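Local coordinates for protein thymidylate synthase (Enterobacteria phage T4, PDB 1TIS) that catalyses the reductive methylation of dUMP to dTMP, using 5,10-methylenetetrahydrofolate as both carbon donor and reductant, and works as a homodimer, at residues N134-I139 with Q161-N166; Y168-W173 with P206-F211. One frame throughout, in Å; residues are numbered along the deposited sequence.

Contact 1: N134-I139 with Q161-N166; sequences NDRRQI and QFNVRN. With PO4 (phosphate ion), chain B.
Gln161, midway along strand 157-164, meets Arg136 and Ile139. Its chain bends at CG (chi2 -78°), which brings the amide up to the backbone carbonyl of Arg136. OE1 and NE2 both lie 3.2 Å from Arg136 O, and NE2 also makes a weak bond to Arg176 O of the second subunit. The aliphatic part of Gln161 passes Ile139, CG 4.1 Å from Ile139 CG1. Phe162 follows with the direct backbone link. Its N donates to Gln138 O at 3.2 Å, in a bent bond that reaches the oxygen from above the carbonyl plane. The side chain of Gln138 then runs on, extended beyond CG, and its amide plane stands nearly perpendicular to the Phe162 ring. Asn163 meets Arg136: the amide lies obliquely to the guanidinium, planes 30° apart, with ND2 and OD1 at 3.6 and 3.7 Å from Arg136 NH1. Val164 ends the strand. Its CG2 packs 3.4 Å from Gln138 NE2, crossing that chain at about a right angle. A single water accepts from Val164 N, donates to Asp135 O, and takes a weak bond from Gln138 NE2. Helix 121-131 packs on Phe162 and Val164 through Ile129. Beyond the strand contact, Arg137 binds a phosphate ion, probably from the crystallisation liquor. Arg137 NH2 donates to its O4 at 2.7 Å, and Arg176 of the second subunit also holds it. Arg136 and Arg137 probably bind dUMP, as in relatives. This is consistent with the arginine-lined phosphate site, shared across the dimer, of thymidylate synthases.

Contact 2: Y168-W173 with P206-F211; sequences YLDLQW and PGDLIF
Leu171 and Leu209 pair as parallel strand neighbours in a beta-alpha-beta unit, with helix 184-202 as the connection. Ile210 N donates to Leu171 O at 3.1 Å in a nearly straight bond. Weaker bonds run from Leu171 N to Asp208 O and from Trp173 N to Ile210 O. Between Leu169 and Leu171 the register slips by one residue, a beta bulge. Gly207 N still reaches Leu169 O at 2.8 Å. The next amide, Asp208 N, is instead taken by Asp170 OD1 at 3.1 Å. The carboxylate is brought there with CG beside its own backbone N (chi1 -54°), and it accepts on its anti side, with the donor 32° out of the carboxylate plane. On the leucine face, the Trp173 indole packs obliquely on Phe211, planes 45° apart. Phe211 CD1 sits over one indole face, 3.4 Å from Trp173 CZ3, and Phe211 CB makes a CH-pi contact with the five-membered ring. Gln172 and Ile210 share the other face of the sheet. Further out, Tyr191 of helix 184-202 stacks on Trp173, next to Asn187, a probable dUMP-binding residue. Gln172 OE1 lies 3.6 Å from Ile210 CG2, while its NE2 donates to Gly213 O of the second subunit.

Overall arrangement
Both contacts are largely buried and reach one mixed sheet; in contact 1 only 161-164 is strand. Strand 157-164 runs antiparallel beside strand 168-179 of contact 2. Asn163 O and Asp170 N, 2.8 Å apart, probably hydrogen-bond between them. The centre of contact 2 is about 13 Å from the centre of the chain, against about 19 Å for contact 1. Contact 2 is a parallel ladder interrupted by a bulge, where a carboxylate takes one amide, with apolar and aromatic packing. Contact 1 sets a loop against a strand, with amides, a water and an arginine bound to an anion. Both touch the second subunit: contact 1 partly through charges, contact 2 through Gln172 and packing on that subunit's Phe30.

Contact 1: N134-I139 with Q161-N166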
loop_
_atom_site.group_PDB
_atom_site.type_symbol
_atom_site.label_atom_id
_atom_site.label_comp_id
_atom_site.label_asym_id
_atom_site.label_seq_id
_atom_site.Cartn_x
_atom_site.Cartn_y
_atom_site.Cartn_z
ATOM N N ASN A 134 3.694 -19.221 -5.050
ATOM C CA ASN A 134 2.339 -18.720 -5.094
ATOM C C ASN A 134 1.784 -18.390 -3.691
ATOM O O ASN A 134 0.579 -18.505 -3.419
ATOM C CB ASN A 134 1.473 -19.764 -5.885
ATOM C CG ASN A 134 1.432 -19.562 -7.429
ATOM O OD1 ASN A 134 2.091 -20.233 -8.240
ATOM N ND2 ASN A 134 0.628 -18.639 -7.928
ATOM N N ASP A 135 2.671 -17.954 -2.767
ATOM C CA ASP A 135 2.330 -17.412 -1.449
ATOM C C ASP A 135 1.885 -15.985 -1.701
ATOM O O ASP A 135 2.253 -15.421 -2.738
ATOM C CB ASP A 135 3.544 -17.367 -0.505
ATOM C CG ASP A 135 3.390 -16.678 0.860
ATOM O OD1 ASP A 135 2.432 -16.940 1.573
ATOM O OD2 ASP A 135 4.229 -15.864 1.224
ATOM N N ARG A 136 1.087 -15.390 -0.789
ATOM C CA ARG A 136 0.668 -13.982 -0.913
ATOM C C ARG A 136 1.387 -13.010 0.050
ATOM O O ARG A 136 1.547 -11.834 -0.254
ATOM C CB ARG A 136 -0.867 -13.877 -0.721
ATOM C CG ARG A 136 -1.689 -14.736 -1.696
ATOM C CD ARG A 136 -1.322 -14.626 -3.211
ATOM N NE ARG A 136 -1.705 -15.815 -3.998
ATOM C CZ ARG A 136 -1.336 -16.048 -5.278
ATOM N NH1 ARG A 136 -0.582 -15.196 -5.986
ATOM N NH2 ARG A 136 -1.753 -17.167 -5.876
ATOM N N ARG A 137 1.924 -13.454 1.190
ATOM C CA ARG A 137 2.613 -12.631 2.174
ATOM C C ARG A 137 4.004 -12.177 1.706
ATOM O O ARG A 137 4.911 -12.106 2.549
ATOM C CB ARG A 137 2.697 -13.473 3.486
ATOM C CG ARG A 137 1.330 -13.874 4.008
ATOM C CD ARG A 137 1.149 -15.189 4.784
ATOM N NE ARG A 137 -0.300 -15.368 5.029
ATOM C CZ ARG A 137 -0.913 -16.387 5.672
ATOM N NH1 ARG A 137 -0.258 -17.428 6.216
ATOM N NH2 ARG A 137 -2.240 -16.329 5.797
ATOM N N GLN A 138 4.343 -11.822 0.464
ATOM C CA GLN A 138 5.764 -11.587 0.157
ATOM C C GLN A 138 6.009 -10.139 -0.170
ATOM O O GLN A 138 6.330 -9.729 -1.289
ATOM C CB GLN A 138 6.186 -12.551 -0.990
ATOM C CG GLN A 138 5.303 -12.812 -2.224
ATOM C CD GLN A 138 5.747 -13.993 -3.104
ATOM O OE1 GLN A 138 6.751 -14.647 -2.811
ATOM N NE2 GLN A 138 5.075 -14.380 -4.188
ATOM N N ILE A 139 5.884 -9.461 0.973
ATOM C CA ILE A 139 5.755 -7.997 1.157
ATOM C C ILE A 139 6.960 -7.291 1.804
ATOM O O ILE A 139 7.483 -7.946 2.711
ATOM C CB ILE A 139 4.498 -7.748 2.041
ATOM C CG1 ILE A 139 3.315 -8.469 1.469
ATOM C CG2 ILE A 139 4.189 -6.277 2.134
ATOM C CD1 ILE A 139 2.026 -8.081 2.180
ATOM N N GLN A 161 4.518 -5.522 -2.814
ATOM C CA GLN A 161 3.989 -6.872 -2.840
ATOM C C GLN A 161 4.603 -7.487 -4.087
ATOM O O GLN A 161 4.739 -6.799 -5.102
ATOM C CB GLN A 161 2.474 -6.801 -2.992
ATOM C CG GLN A 161 1.482 -7.406 -2.017
ATOM C CD GLN A 161 1.321 -8.905 -2.158
ATOM O OE1 GLN A 161 2.246 -9.632 -2.521
ATOM N NE2 GLN A 161 0.152 -9.460 -1.904
ATOM N N PHE A 162 4.986 -8.749 -4.059
ATOM C CA PHE A 162 5.440 -9.459 -5.244
ATOM C C PHE A 162 4.392 -10.517 -5.497
ATOM O O PHE A 162 3.836 -11.065 -4.546
ATOM C CB PHE A 162 6.703 -10.258 -5.096
ATOM C CG PHE A 162 8.018 -9.523 -5.004
ATOM C CD1 PHE A 162 8.578 -8.921 -6.130
ATOM C CD2 PHE A 162 8.672 -9.505 -3.798
ATOM C CE1 PHE A 162 9.815 -8.288 -6.057
ATOM C CE2 PHE A 162 9.901 -8.868 -3.747
ATOM C CZ PHE A 162 10.481 -8.262 -4.860
ATOM N N ASN A 163 4.182 -10.885 -6.758
ATOM C CA ASN A 163 3.208 -11.906 -7.165
ATOM C C ASN A 163 3.957 -12.780 -8.149
ATOM O O ASN A 163 4.746 -12.250 -8.945
ATOM C CB ASN A 163 2.037 -11.300 -7.903
ATOM C CG ASN A 163 0.688 -11.874 -7.533
ATOM O OD1 ASN A 163 0.132 -11.566 -6.483
ATOM N ND2 ASN A 163 0.049 -12.651 -8.391
ATOM N N VAL A 164 3.797 -14.092 -8.121
ATOM C CA VAL A 164 4.449 -14.984 -9.083
ATOM C C VAL A 164 3.380 -15.527 -10.067
ATOM O O VAL A 164 2.417 -16.166 -9.608
ATOM C CB VAL A 164 5.141 -16.111 -8.272
ATOM C CG1 VAL A 164 5.918 -16.991 -9.228
ATOM C CG2 VAL A 164 6.064 -15.526 -7.212
ATOM N N ARG A 165 3.470 -15.181 -11.385
ATOM C CA ARG A 165 2.530 -15.622 -12.433
ATOM C C ARG A 165 2.667 -17.113 -12.751
ATOM O O ARG A 165 2.320 -17.952 -11.923
ATOM C CB ARG A 165 2.746 -14.802 -13.705
ATOM C CG ARG A 165 1.945 -13.531 -13.533
ATOM C CD ARG A 165 1.442 -12.842 -14.799
ATOM N NE ARG A 165 2.497 -12.571 -15.770
ATOM C CZ ARG A 165 2.328 -11.776 -16.836
ATOM N NH1 ARG A 165 1.157 -11.186 -17.057
ATOM N NH2 ARG A 165 3.329 -11.559 -17.705
ATOM N N ASN A 166 3.029 -17.579 -13.937
ATOM C CA ASN A 166 3.457 -18.958 -14.023
ATOM C C ASN A 166 4.638 -18.578 -14.862
ATOM O O ASN A 166 4.566 -18.477 -16.090
ATOM C CB ASN A 166 2.539 -19.916 -14.829
ATOM C CG ASN A 166 2.436 -21.381 -14.354
ATOM O OD1 ASN A 166 1.518 -22.093 -14.769
ATOM N ND2 ASN A 166 3.239 -21.969 -13.468
HETATM P P PO4 B . -3.436 -15.424 2.820
HETATM O O1 PO4 B . -3.489 -17.000 3.144
HETATM O O2 PO4 B . -4.437 -15.197 1.743
HETATM O O3 PO4 B . -2.024 -15.223 2.397
HETATM O O4 PO4 B . -3.812 -14.875 4.134
HETATM O O HOH W 1 2.744 -15.037 -5.529
#

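Contact 2: Y168-W173 with P206-F211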
loop_
_atom_site.group_PDB
_atom_site.type_symbol
_atom_site.label_atom_id
_atom_site.label_comp_id
_atom_site.label_asym_id
_atom_site.label_seq_id
_atom_site.Cartn_x
_atom_site.Cartn_y
_atom_site.Cartn_z
ATOM N N TYR A 168 6.392 -15.524 -14.241
ATOM C CA TYR A 168 6.734 -14.119 -14.177
ATOM C C TYR A 168 6.679 -13.667 -12.707
ATOM O O TYR A 168 6.090 -14.311 -11.818
ATOM C CB TYR A 168 5.772 -13.325 -15.043
ATOM C CG TYR A 168 5.753 -13.703 -16.520
ATOM C CD1 TYR A 168 4.893 -14.701 -16.938
ATOM C CD2 TYR A 168 6.486 -13.004 -17.467
ATOM C CE1 TYR A 168 4.734 -14.999 -18.279
ATOM C CE2 TYR A 168 6.326 -13.296 -18.815
ATOM C CZ TYR A 168 5.443 -14.292 -19.223
ATOM O OH TYR A 168 5.195 -14.556 -20.576
ATOM N N LEU A 169 7.419 -12.606 -12.454
ATOM C CA LEU A 169 7.506 -12.017 -11.141
ATOM C C LEU A 169 6.847 -10.683 -11.300
ATOM O O LEU A 169 7.062 -10.018 -12.314
ATOM C CB LEU A 169 8.938 -11.806 -10.746
ATOM C CG LEU A 169 9.221 -11.154 -9.435
ATOM C CD1 LEU A 169 8.701 -12.016 -8.292
ATOM C CD2 LEU A 169 10.704 -10.934 -9.357
ATOM N N ASP A 170 6.055 -10.238 -10.359
ATOM C CA ASP A 170 5.413 -8.961 -10.538
ATOM C C ASP A 170 5.719 -8.145 -9.295
ATOM O O ASP A 170 5.823 -8.783 -8.235
ATOM C CB ASP A 170 3.910 -9.173 -10.696
ATOM C CG ASP A 170 3.439 -10.143 -11.786
ATOM O OD1 ASP A 170 4.028 -10.218 -12.866
ATOM O OD2 ASP A 170 2.442 -10.819 -11.543
ATOM N N LEU A 171 5.907 -6.817 -9.347
ATOM C CA LEU A 171 6.123 -6.064 -8.131
ATOM C C LEU A 171 5.142 -4.922 -8.111
ATOM O O LEU A 171 4.824 -4.373 -9.165
ATOM C CB LEU A 171 7.533 -5.457 -8.047
ATOM C CG LEU A 171 7.901 -4.721 -6.723
ATOM C CD1 LEU A 171 9.388 -4.839 -6.542
ATOM C CD2 LEU A 171 7.508 -3.255 -6.722
ATOM N N GLN A 172 4.678 -4.472 -6.954
ATOM C CA GLN A 172 3.799 -3.305 -6.860
ATOM C C GLN A 172 4.157 -2.417 -5.662
ATOM O O GLN A 172 4.119 -2.854 -4.523
ATOM C CB GLN A 172 2.338 -3.782 -6.757
ATOM C CG GLN A 172 1.441 -2.651 -6.348
ATOM C CD GLN A 172 0.012 -3.053 -6.340
ATOM O OE1 GLN A 172 -0.757 -2.377 -6.998
ATOM N NE2 GLN A 172 -0.439 -4.114 -5.702
ATOM N N TRP A 173 4.449 -1.163 -5.852
ATOM C CA TRP A 173 4.804 -0.283 -4.759
ATOM C C TRP A 173 3.647 0.599 -4.410
ATOM O O TRP A 173 2.714 0.808 -5.217
ATOM C CB TRP A 173 6.024 0.637 -5.078
ATOM C CG TRP A 173 6.286 1.027 -6.524
ATOM C CD1 TRP A 173 6.295 0.156 -7.606
ATOM C CD2 TRP A 173 6.484 2.295 -6.923
ATOM N NE1 TRP A 173 6.475 0.878 -8.689
ATOM C CE2 TRP A 173 6.589 2.157 -8.313
ATOM C CE3 TRP A 173 6.566 3.484 -6.266
ATOM C CZ2 TRP A 173 6.781 3.234 -9.130
ATOM C CZ3 TRP A 173 6.759 4.573 -7.083
ATOM C CH2 TRP A 173 6.860 4.451 -8.481
ATOM N N PRO A 206 10.980 -11.546 -15.533
ATOM C CA PRO A 206 10.381 -10.310 -15.061
ATOM C C PRO A 206 9.025 -10.095 -15.754
ATOM O O PRO A 206 8.858 -10.287 -16.962
ATOM C CB PRO A 206 11.470 -9.297 -15.368
ATOM C CG PRO A 206 12.352 -9.940 -16.424
ATOM C CD PRO A 206 12.362 -11.383 -15.980
ATOM N N GLY A 207 8.008 -9.771 -14.964
ATOM C CA GLY A 207 6.657 -9.659 -15.453
ATOM C C GLY A 207 6.137 -8.271 -15.446
ATOM O O GLY A 207 6.657 -7.436 -16.163
ATOM N N ASP A 208 5.136 -7.968 -14.667
ATOM C CA ASP A 208 4.515 -6.669 -14.791
ATOM C C ASP A 208 4.915 -5.798 -13.632
ATOM O O ASP A 208 5.235 -6.346 -12.563
ATOM C CB ASP A 208 3.010 -6.792 -14.787
ATOM C CG ASP A 208 2.372 -7.545 -15.951
ATOM O OD1 ASP A 208 3.039 -8.296 -16.680
ATOM O OD2 ASP A 208 1.166 -7.373 -16.111
ATOM N N LEU A 209 4.839 -4.468 -13.804
ATOM C CA LEU A 209 5.210 -3.514 -12.772
ATOM C C LEU A 209 3.990 -2.675 -12.493
ATOM O O LEU A 209 3.548 -2.048 -13.442
ATOM C CB LEU A 209 6.355 -2.646 -13.261
ATOM C CG LEU A 209 7.014 -1.716 -12.286
ATOM C CD1 LEU A 209 7.749 -2.470 -11.187
ATOM C CD2 LEU A 209 7.978 -0.843 -13.077
ATOM N N ILE A 210 3.420 -2.607 -11.282
ATOM C CA ILE A 210 2.199 -1.856 -10.977
ATOM C C ILE A 210 2.526 -0.836 -9.932
ATOM O O ILE A 210 3.322 -1.122 -9.058
ATOM C CB ILE A 210 1.126 -2.768 -10.418
ATOM C CG1 ILE A 210 0.991 -4.044 -11.204
ATOM C CG2 ILE A 210 -0.195 -2.065 -10.525
ATOM C CD1 ILE A 210 0.094 -4.989 -10.387
ATOM N N PHE A 211 1.918 0.326 -9.893
ATOM C CA PHE A 211 2.302 1.373 -8.949
ATOM C C PHE A 211 1.048 1.938 -8.324
ATOM O O PHE A 211 0.192 2.370 -9.116
ATOM C CB PHE A 211 3.067 2.502 -9.683
ATOM C CG PHE A 211 2.908 3.918 -9.135
ATOM C CD1 PHE A 211 3.526 4.308 -7.969
ATOM C CD2 PHE A 211 2.122 4.817 -9.817
ATOM C CE1 PHE A 211 3.355 5.591 -7.484
ATOM C CE2 PHE A 211 1.950 6.097 -9.334
ATOM C CZ PHE A 211 2.569 6.490 -8.164
#